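Local coordinates for protein phosphoserine aminotransferase (Bacillus alcalophilus, PDB 1W23) that catalyses the reversible, pyridoxal phosphate-dependent transamination between 3-phosphohydroxypyruvate and phosphoserine, the second step of serine biosynthesis, working as a homodimer, at residues M34-M37 and E38-H41; Q219-T222 and M223-Y226; A13-K16 and P17-E20. All coordinates share one frame; numbering follows the deposited sequence.

Overall arrangement
From the N terminus the chain first meets contact 3, where the loop after strand 5-6 turns into helix 16-24. Contact 1 follows in the loop between helices 16-24 and 44-61, its centre about 20 Å from that of contact 3. Contact 2 comes much later, where the loop after helix 210-213 runs into helix 226-231, about 28 Å from contact 1 between centres. Each is a local turn in one continuous piece of chain; the three stand in series, neither nested nor crossed. All touch the second subunit. Contacts 1 and 3 meet across the dimer, while contact 2 ties helix 226-231 to helix 75-87 beside the cofactor region.

Contact 1 (M34-M37 and E38-H41); sequences MSVM and ELSH
Glu38 holds Ser35 twice, once through its side chain and once through its main chain, and this double grip spans a 3-10 turn at 36-38 that opens with an ST turn at Ser35. The carboxylate folds back over the turn so that Glu38 OE1 accepts from Ser35 N at 2.8 Å. That bond is nearly straight, with an angle of 166° at the hydrogen, and it uses the anti lone pair of OE1, the one facing away from OE2. In return, Glu38 N donates to Ser35 O at 2.9 Å. Glu38 CG lies anti to its own carbonyl carbon (chi1 -67°) and the chain beyond is extended, which carries the carboxylate alongside Ser35 CB, 3.4 Å from Glu38 OE1. Ser35 OG points elsewhere: it accepts from Met37 N at 3.2 Å, the bond that defines the ST turn. The second carboxylate oxygen, Glu38 OE2, is taken by Leu14 N of the second subunit, so this buried acid joins the turn to the dimer interface; two N-H donors are likely to favour its ionised form. With an alanine here, Ser35 N and Leu14 N of the second subunit would probably both lose their acceptor, and a gap would open beside Ser35 CB. Met34, just before the turn, bends at chi3 (-75°) to lay its methyl against Leu39, with Met34 CE 3.6 Å from Leu39 CD2. Leu39 CG sits 3.5 Å from Ser35 O, and Val36 packs on Phe242 and Tyr245 of helix 241-256. The bond from Leu39 N to Val36 O is weak, but a water reinforces the exit from the turn by donating to Val36 O at 2.7 Å and to Leu39 O at 2.8 Å.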
ATOM      1  N   MET A  34     -19.542  -8.822   5.738  1.00 10.48           N
ATOM      2  CA  MET A  34     -18.339  -8.051   6.004  1.00 11.04           C
ATOM      3  C   MET A  34     -17.918  -7.301   4.751  1.00 10.63           C
ATOM      4  O   MET A  34     -18.164  -7.800   3.625  1.00 11.27           O
ATOM      5  CB  MET A  34     -17.179  -8.965   6.436  1.00 12.00           C
ATOM      6  CG  MET A  34     -17.408  -9.621   7.809  1.00 12.51           C
ATOM      7  SD  MET A  34     -16.190 -10.868   8.219  1.00 13.38           S
ATOM      8  CE  MET A  34     -16.759 -12.177   7.157  1.00 14.24           C
ATOM      9  N   SER A  35     -17.290  -6.150   4.920  1.00  9.83           N
ATOM     10  CA  SER A  35     -16.631  -5.509   3.775  1.00  9.83           C
ATOM     11  C   SER A  35     -15.475  -6.342   3.276  1.00 10.21           C
ATOM     12  O   SER A  35     -14.836  -7.056   4.083  1.00 10.00           O
ATOM     13  CB  SER A  35     -16.074  -4.157   4.241  1.00 10.69           C
ATOM     14  OG  SER A  35     -15.466  -3.454   3.165  1.00 10.68           O
ATOM     15  N   VAL A  36     -15.127  -6.205   2.000  1.00 10.66           N
ATOM     16  CA  VAL A  36     -13.869  -6.826   1.533  1.00 12.94           C
ATOM     17  C   VAL A  36     -12.726  -6.325   2.424  1.00 12.92           C
ATOM     18  O   VAL A  36     -11.778  -7.091   2.617  1.00 14.22           O
ATOM     19  CB  VAL A  36     -13.725  -6.631  -0.012  1.00 15.02           C
ATOM     20  CG1 VAL A  36     -13.429  -5.209  -0.258  1.00 16.69           C
ATOM     21  CG2 VAL A  36     -12.691  -7.573  -0.561  1.00 24.15           C
ATOM     22  N   MET A  37     -12.763  -5.088   2.951  1.00 12.45           N
ATOM     23  CA  MET A  37     -11.748  -4.455   3.847  1.00 16.04           C
ATOM     24  C   MET A  37     -11.646  -5.130   5.180  1.00 12.13           C
ATOM     25  O   MET A  37     -10.695  -4.833   5.912  1.00 13.89           O
ATOM     26  CB  MET A  37     -12.066  -2.942   4.044  1.00 18.35           C
ATOM     27  CG  MET A  37     -11.589  -2.030   2.979  1.00 15.30           C
ATOM     28  SD  MET A  37     -12.107  -0.447   3.531  1.00 19.40           S
ATOM     29  CE  MET A  37     -13.528  -0.301   2.548  1.00 13.45           C
ATOM     30  N   GLU A  38     -12.620  -5.951   5.566  1.00 10.22           N
ATOM     31  CA  GLU A  38     -12.702  -6.556   6.891  1.00  9.83           C
ATOM     32  C   GLU A  38     -12.403  -8.050   6.863  1.00 10.05           C
ATOM     33  O   GLU A  38     -12.470  -8.705   7.923  1.00 10.79           O
ATOM     34  CB  GLU A  38     -14.106  -6.340   7.455  1.00 10.24           C
ATOM     35  CG  GLU A  38     -14.437  -4.879   7.767  1.00  9.91           C
ATOM     36  CD  GLU A  38     -15.867  -4.751   8.242  1.00 10.28           C
ATOM     37  OE1 GLU A  38     -16.793  -5.077   7.465  1.00 10.63           O
ATOM     38  OE2 GLU A  38     -16.059  -4.383   9.445  1.00 10.72           O
ATOM     39  N   LEU A  39     -12.133  -8.601   5.684  1.00 10.31           N
ATOM     40  CA  LEU A  39     -11.881 -10.039   5.523  1.00 10.74           C
ATOM     41  C   LEU A  39     -10.429 -10.387   5.709  1.00 10.47           C
ATOM     42  O   LEU A  39      -9.508  -9.598   5.441  1.00 11.10           O
ATOM     43  CB  LEU A  39     -12.224 -10.449   4.085  1.00 12.76           C
ATOM     44  CG  LEU A  39     -13.633 -10.282   3.631  1.00 14.23           C
ATOM     45  CD1 LEU A  39     -13.712 -10.620   2.142  1.00 19.33           C
ATOM     46  CD2 LEU A  39     -14.614 -11.173   4.416  1.00 18.28           C
ATOM     47  N   SER A  40     -10.198 -11.637   6.116  1.00 11.25           N
ATOM     48  CA  SER A  40      -8.872 -12.187   6.023  1.00 11.27           C
ATOM     49  C   SER A  40      -8.417 -12.327   4.579  1.00 11.28           C
ATOM     50  O   SER A  40      -9.211 -12.714   3.715  1.00 11.78           O
ATOM     51  CB  SER A  40      -8.861 -13.618   6.637  1.00 12.19           C
ATOM     52  OG  SER A  40      -7.578 -14.196   6.511  1.00 13.20           O
ATOM     53  N   HIS A  41      -7.142 -12.094   4.305  1.00 11.81           N
ATOM     54  CA  HIS A  41      -6.581 -12.377   2.986  1.00 12.43           C
ATOM     55  C   HIS A  41      -6.458 -13.872   2.720  1.00 13.63           C
ATOM     56  O   HIS A  41      -6.150 -14.241   1.574  1.00 15.94           O
ATOM     57  CB  HIS A  41      -5.230 -11.644   2.830  1.00 13.72           C
ATOM     58  CG  HIS A  41      -4.206 -11.958   3.853  1.00 14.16           C
ATOM     59  ND1 HIS A  41      -4.466 -11.587   5.183  1.00 15.76           N
ATOM     60  CD2 HIS A  41      -2.983 -12.551   3.772  1.00 16.20           C
ATOM     61  CE1 HIS A  41      -3.439 -11.977   5.892  1.00 16.43           C
ATOM     62  NE2 HIS A  41      -2.505 -12.543   5.041  1.00 16.78           N
TER
HETATM   63  O   HOH W   1      -9.325  -7.318   3.791  1.00 13.78           O

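Contact 2 (Q219-T222 and M223-Y226); sequences QVPT and MLQY
Gln225 meets Val220 and Leu224 meets Pro221 as the chain turns back from a short 3-10 turn, residues 222-224, onto the loop residues before it. The Gln225 side chain runs extended, with CG anti to its carbonyl carbon (chi1 -60°), and brings its amide to Val220: Gln225 NE2 donates to Val220 O at 2.8 Å. The acceptor lies close to the amide plane, while NE2 is tilted 28° from the plane of the Val220 carbonyl. Leu224 instead sets CD1 over the Pro221 ring but displaced toward its CG corner, 4.0 Å from both Pro221 CB and Pro221 CG, the two side chains crossing at a slant. Val220 fits beside both, its CG1 lying 3.8 Å from Leu224 CB and equally far from Gln225 CG. The backbone evidence for the turn is Leu224 N donating to Pro221 O at 2.9 Å, with a weak further bond from Gln225 N to Thr222 O. Thr222 CB is directed away from 223-226, and its OG1 bonds to Glu109 OE2 of the second subunit; Leu224 packs on Leu224 of that subunit. Met223, bent at chi2 and chi3, reaches towards Asn237, a residue that binds pyridoxal phosphate. Gln225 is the N-cap residue of helix 226-231, and beside this helix start lies helix 75-87, whose Asn86 pairs with Leu224 O and Tyr226 N and whose Met85 packs on Leu224.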
ATOM      1  N   GLN A 219      21.679 -11.775   0.708  1.00 52.68           N
ATOM      2  CA  GLN A 219      21.885 -10.495   1.358  1.00 47.60           C
ATOM      3  C   GLN A 219      20.786  -9.480   1.078  1.00 35.74           C
ATOM      4  O   GLN A 219      20.874  -8.354   1.604  1.00 41.58           O
ATOM      5  CB  GLN A 219      23.222  -9.869   0.947  1.00 53.86           C
ATOM      6  N   VAL A 220      19.772  -9.820   0.306  1.00 18.96           N
ATOM      7  CA  VAL A 220      18.662  -8.878   0.136  1.00 15.10           C
ATOM      8  C   VAL A 220      17.578  -9.135   1.185  1.00 13.98           C
ATOM      9  O   VAL A 220      17.212 -10.308   1.373  1.00 15.34           O
ATOM     10  CB  VAL A 220      18.109  -8.998  -1.295  1.00 15.01           C
ATOM     11  CG1 VAL A 220      16.849  -8.152  -1.474  1.00 13.82           C
ATOM     12  CG2 VAL A 220      19.201  -8.570  -2.300  1.00 16.53           C
ATOM     13  N   PRO A 221      17.060  -8.120   1.884  1.00 12.77           N
ATOM     14  CA  PRO A 221      15.991  -8.332   2.865  1.00 12.63           C
ATOM     15  C   PRO A 221      14.834  -9.122   2.268  1.00 12.60           C
ATOM     16  O   PRO A 221      14.470  -8.953   1.089  1.00 12.28           O
ATOM     17  CB  PRO A 221      15.553  -6.940   3.175  1.00 12.51           C
ATOM     18  CG  PRO A 221      16.844  -6.164   3.070  1.00 13.06           C
ATOM     19  CD  PRO A 221      17.486  -6.726   1.820  1.00 14.03           C
ATOM     20  N   THR A 222      14.159  -9.908   3.120  1.00 12.77           N
ATOM     21  CA  THR A 222      13.084 -10.789   2.688  1.00 13.44           C
ATOM     22  C   THR A 222      12.030 -10.076   1.848  1.00 12.04           C
ATOM     23  O   THR A 222      11.620 -10.556   0.759  1.00 12.39           O
ATOM     24  CB  THR A 222      12.437 -11.417   3.958  1.00 13.78           C
ATOM     25  OG1 THR A 222      13.443 -12.040   4.758  1.00 14.76           O
ATOM     26  CG2 THR A 222      11.465 -12.481   3.501  1.00 18.06           C
ATOM     27  N   MET A 223      11.546  -8.949   2.339  1.00 11.93           N
ATOM     28  CA  MET A 223      10.438  -8.232   1.661  1.00 11.41           C
ATOM     29  C   MET A 223      10.900  -7.666   0.330  1.00 10.96           C
ATOM     30  O   MET A 223      10.023  -7.338  -0.492  1.00 11.13           O
ATOM     31  CB  MET A 223       9.905  -7.085   2.533  1.00 12.72           C
ATOM     32  CG  MET A 223       8.864  -7.483   3.579  1.00 13.57           C
ATOM     33  SD  MET A 223       7.302  -8.044   2.841  1.00 12.51           S
ATOM     34  CE  MET A 223       6.632  -6.523   2.189  1.00 13.43           C
ATOM     35  N   LEU A 224      12.198  -7.510   0.090  1.00 10.68           N
ATOM     36  CA  LEU A 224      12.742  -6.877  -1.107  1.00 10.33           C
ATOM     37  C   LEU A 224      13.194  -7.882  -2.155  1.00 10.68           C
ATOM     38  O   LEU A 224      13.687  -7.436  -3.210  1.00 11.27           O
ATOM     39  CB  LEU A 224      13.838  -5.878  -0.759  1.00 10.82           C
ATOM     40  CG  LEU A 224      13.304  -4.649   0.030  1.00 12.43           C
ATOM     41  CD1 LEU A 224      14.415  -3.921   0.739  1.00 14.24           C
ATOM     42  CD2 LEU A 224      12.566  -3.735  -0.942  1.00 19.36           C
ATOM     43  N   GLN A 225      13.038  -9.161  -1.914  1.00 11.29           N
ATOM     44  CA  GLN A 225      13.296 -10.231  -2.905  1.00 12.20           C
ATOM     45  C   GLN A 225      12.090 -10.494  -3.749  1.00 11.37           C
ATOM     46  O   GLN A 225      11.040 -10.795  -3.189  1.00 11.92           O
ATOM     47  CB  GLN A 225      13.726 -11.552  -2.215  1.00 13.70           C
ATOM     48  CG  GLN A 225      14.974 -11.417  -1.414  1.00 17.35           C
ATOM     49  CD  GLN A 225      15.610 -12.692  -1.084  1.00 25.80           C
ATOM     50  OE1 GLN A 225      15.195 -13.742  -1.578  1.00 35.60           O
ATOM     51  NE2 GLN A 225      16.613 -12.557  -0.269  1.00 38.08           N
ATOM     52  N   TYR A 226      12.216 -10.452  -5.073  1.00 11.72           N
ATOM     53  CA  TYR A 226      11.069 -10.930  -5.876  1.00 11.77           C
ATOM     54  C   TYR A 226      10.717 -12.381  -5.534  1.00 11.75           C
ATOM     55  O   TYR A 226       9.530 -12.735  -5.536  1.00 12.13           O
ATOM     56  CB  TYR A 226      11.273 -10.786  -7.389  1.00 12.00           C
ATOM     57  CG  TYR A 226      11.333  -9.338  -7.801  1.00 11.10           C
ATOM     58  CD1 TYR A 226      12.519  -8.724  -8.116  1.00 12.68           C
ATOM     59  CD2 TYR A 226      10.184  -8.562  -7.861  1.00 12.29           C
ATOM     60  CE1 TYR A 226      12.572  -7.391  -8.484  1.00 13.30           C
ATOM     61  CE2 TYR A 226      10.234  -7.214  -8.205  1.00 11.50           C
ATOM     62  CZ  TYR A 226      11.443  -6.621  -8.530  1.00 11.10           C
ATOM     63  OH  TYR A 226      11.540  -5.315  -8.868  1.00 12.60           O
TER

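Contact 3 (A13-K16 and P17-E20); sequences ALPK and PALE
This is a local contact at the N-terminal cap of helix 16-24: the loop leaving strand 5-6 passes through Pro15, the N-cap residue, into the first helical turn, where this class-V aminotransferase subunit meets its partner, beside helix 241-256. The cap position rests on the main chain. Pro15 O accepts from Ala18 N at 3.0 Å and more weakly from Leu19 N. Pro17, whose nitrogen has no hydrogen to give, falls in this first turn, where a helix demands no main-chain donor. Apolar contacts hold the two prolines to the turn: Pro15 CG lies 4.1 Å from Ala18 CB, and Pro15 CB is equally far from Pro17 CD. Pro15 also packs on Val250 and Trp253 of helix 241-256, with Pro17 also resting on Trp253, so the helix start is wedged against that longer helix. Leu14 CB is directed toward the helix turn, 4.0 Å from Leu19 CD1, while Leu19 itself reaches Met246 of helix 241-256. Met37 of the second subunit packs against Leu14, which places this side at the dimer interface. Lys16 and Glu20 are one turn apart on the exposed face, and their side chains cross at about a right angle. The carboxylate meets the aliphatic part of the lysine: Glu20 OE2 is 3.3 Å from Lys16 CG. The lysine bends at chi2 and chi3, which carries its ammonium off, leaving Lys16 NZ 5.9 Å from Glu20 OE2. Because Lys16 is modelled in two conformers, as Leu14 is too, the approaches of these side chains are the less certain part of the contact. The backbone bond is firmer: Glu20 N donates to Lys16 O at 2.8 Å.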
ATOM      1  N   ALA A  13      -9.137   9.302 -12.757  1.00  9.31           N
ATOM      2  CA  ALA A  13     -10.501   8.827 -12.980  1.00  9.45           C
ATOM      3  C   ALA A  13     -10.552   7.299 -12.989  1.00  9.20           C
ATOM      4  O   ALA A  13      -9.699   6.642 -13.601  1.00 10.87           O
ATOM      5  CB  ALA A  13     -11.008   9.353 -14.340  1.00 11.19           C
ATOM      6  N   LEU A  14     -11.579   6.744 -12.393  1.00  9.58           N
ATOM      7  CA  LEU A  14     -11.895   5.311 -12.444  1.00  9.79           C
ATOM      8  C   LEU A  14     -13.165   5.103 -13.248  1.00  9.60           C
ATOM      9  O   LEU A  14     -13.974   6.047 -13.373  1.00 10.14           O
ATOM     10  CB  LEU A  14     -11.959   4.737 -11.024  0.60 10.72           C
ATOM     11  CG  LEU A  14     -10.626   4.728 -10.260  0.60 11.66           C
ATOM     12  CD1 LEU A  14     -10.821   4.450  -8.777  0.60 16.46           C
ATOM     13  CD2 LEU A  14      -9.673   3.671 -10.784  0.60 15.68           C
ATOM     14  N   PRO A  15     -13.373   3.916 -13.794  1.00  9.66           N
ATOM     15  CA  PRO A  15     -14.637   3.666 -14.482  1.00 10.18           C
ATOM     16  C   PRO A  15     -15.757   3.654 -13.459  1.00 10.24           C
ATOM     17  O   PRO A  15     -15.709   2.932 -12.472  1.00 11.14           O
ATOM     18  CB  PRO A  15     -14.427   2.351 -15.174  1.00 11.98           C
ATOM     19  CG  PRO A  15     -13.261   1.701 -14.489  1.00 12.18           C
ATOM     20  CD  PRO A  15     -12.490   2.744 -13.799  1.00 10.39           C
ATOM     21  N   LYS A  16     -16.797   4.455 -13.703  1.00 10.09           N
ATOM     22  CA  LYS A  16     -17.902   4.533 -12.722  1.00 10.90           C
ATOM     23  C   LYS A  16     -18.475   3.143 -12.368  1.00 10.30           C
ATOM     24  O   LYS A  16     -18.750   2.945 -11.199  1.00 11.02           O
ATOM     25  CB  LYS A  16     -18.978   5.461 -13.240  0.60 13.57           C
ATOM     26  CG  LYS A  16     -20.029   5.794 -12.220  0.60 14.76           C
ATOM     27  CD  LYS A  16     -19.517   6.712 -11.126  0.60 19.18           C
ATOM     28  CE  LYS A  16     -19.456   8.140 -11.650  0.60 18.80           C
ATOM     29  NZ  LYS A  16     -19.158   9.127 -10.564  0.60 25.90           N
ATOM     30  N   PRO A  17     -18.639   2.195 -13.288  1.00 10.46           N
ATOM     31  CA  PRO A  17     -19.217   0.907 -12.852  1.00 10.89           C
ATOM     32  C   PRO A  17     -18.384   0.225 -11.793  1.00 10.25           C
ATOM     33  O   PRO A  17     -18.948  -0.494 -10.949  1.00 10.63           O
ATOM     34  CB  PRO A  17     -19.312   0.076 -14.128  1.00 13.66           C
ATOM     35  CG  PRO A  17     -19.168   1.033 -15.211  1.00 17.10           C
ATOM     36  CD  PRO A  17     -18.535   2.284 -14.762  1.00 11.96           C
ATOM     37  N   ALA A  18     -17.060   0.383 -11.799  1.00 10.23           N
ATOM     38  CA  ALA A  18     -16.213  -0.275 -10.793  1.00  9.60           C
ATOM     39  C   ALA A  18     -16.477   0.331  -9.403  1.00  9.50           C
ATOM     40  O   ALA A  18     -16.468  -0.366  -8.383  1.00  9.62           O
ATOM     41  CB  ALA A  18     -14.759  -0.159 -11.184  1.00 10.47           C
ATOM     42  N   LEU A  19     -16.663   1.655  -9.373  1.00  9.39           N
ATOM     43  CA  LEU A  19     -16.968   2.374  -8.140  1.00  9.52           C
ATOM     44  C   LEU A  19     -18.381   2.078  -7.674  1.00  9.89           C
ATOM     45  O   LEU A  19     -18.600   1.935  -6.452  1.00  9.90           O
ATOM     46  CB  LEU A  19     -16.744   3.888  -8.308  1.00 10.24           C
ATOM     47  CG  LEU A  19     -15.268   4.327  -8.323  1.00 10.23           C
ATOM     48  CD1 LEU A  19     -15.185   5.747  -8.883  1.00 12.25           C
ATOM     49  CD2 LEU A  19     -14.670   4.253  -6.947  1.00 12.53           C
ATOM     50  N   GLU A  20     -19.360   2.058  -8.565  1.00 10.09           N
ATOM     51  CA  GLU A  20     -20.730   1.752  -8.180  1.00 10.07           C
ATOM     52  C   GLU A  20     -20.843   0.353  -7.619  1.00  9.57           C
ATOM     53  O   GLU A  20     -21.541   0.139  -6.639  1.00 10.45           O
ATOM     54  CB  GLU A  20     -21.655   1.960  -9.368  1.00 11.54           C
ATOM     55  CG  GLU A  20     -21.862   3.411  -9.766  1.00 13.06           C
ATOM     56  CD  GLU A  20     -22.457   3.687 -11.108  1.00 18.23           C
ATOM     57  OE1 GLU A  20     -22.291   2.849 -12.011  1.00 21.95           O
ATOM     58  OE2 GLU A  20     -23.043   4.766 -11.322  1.00 22.79           O
TER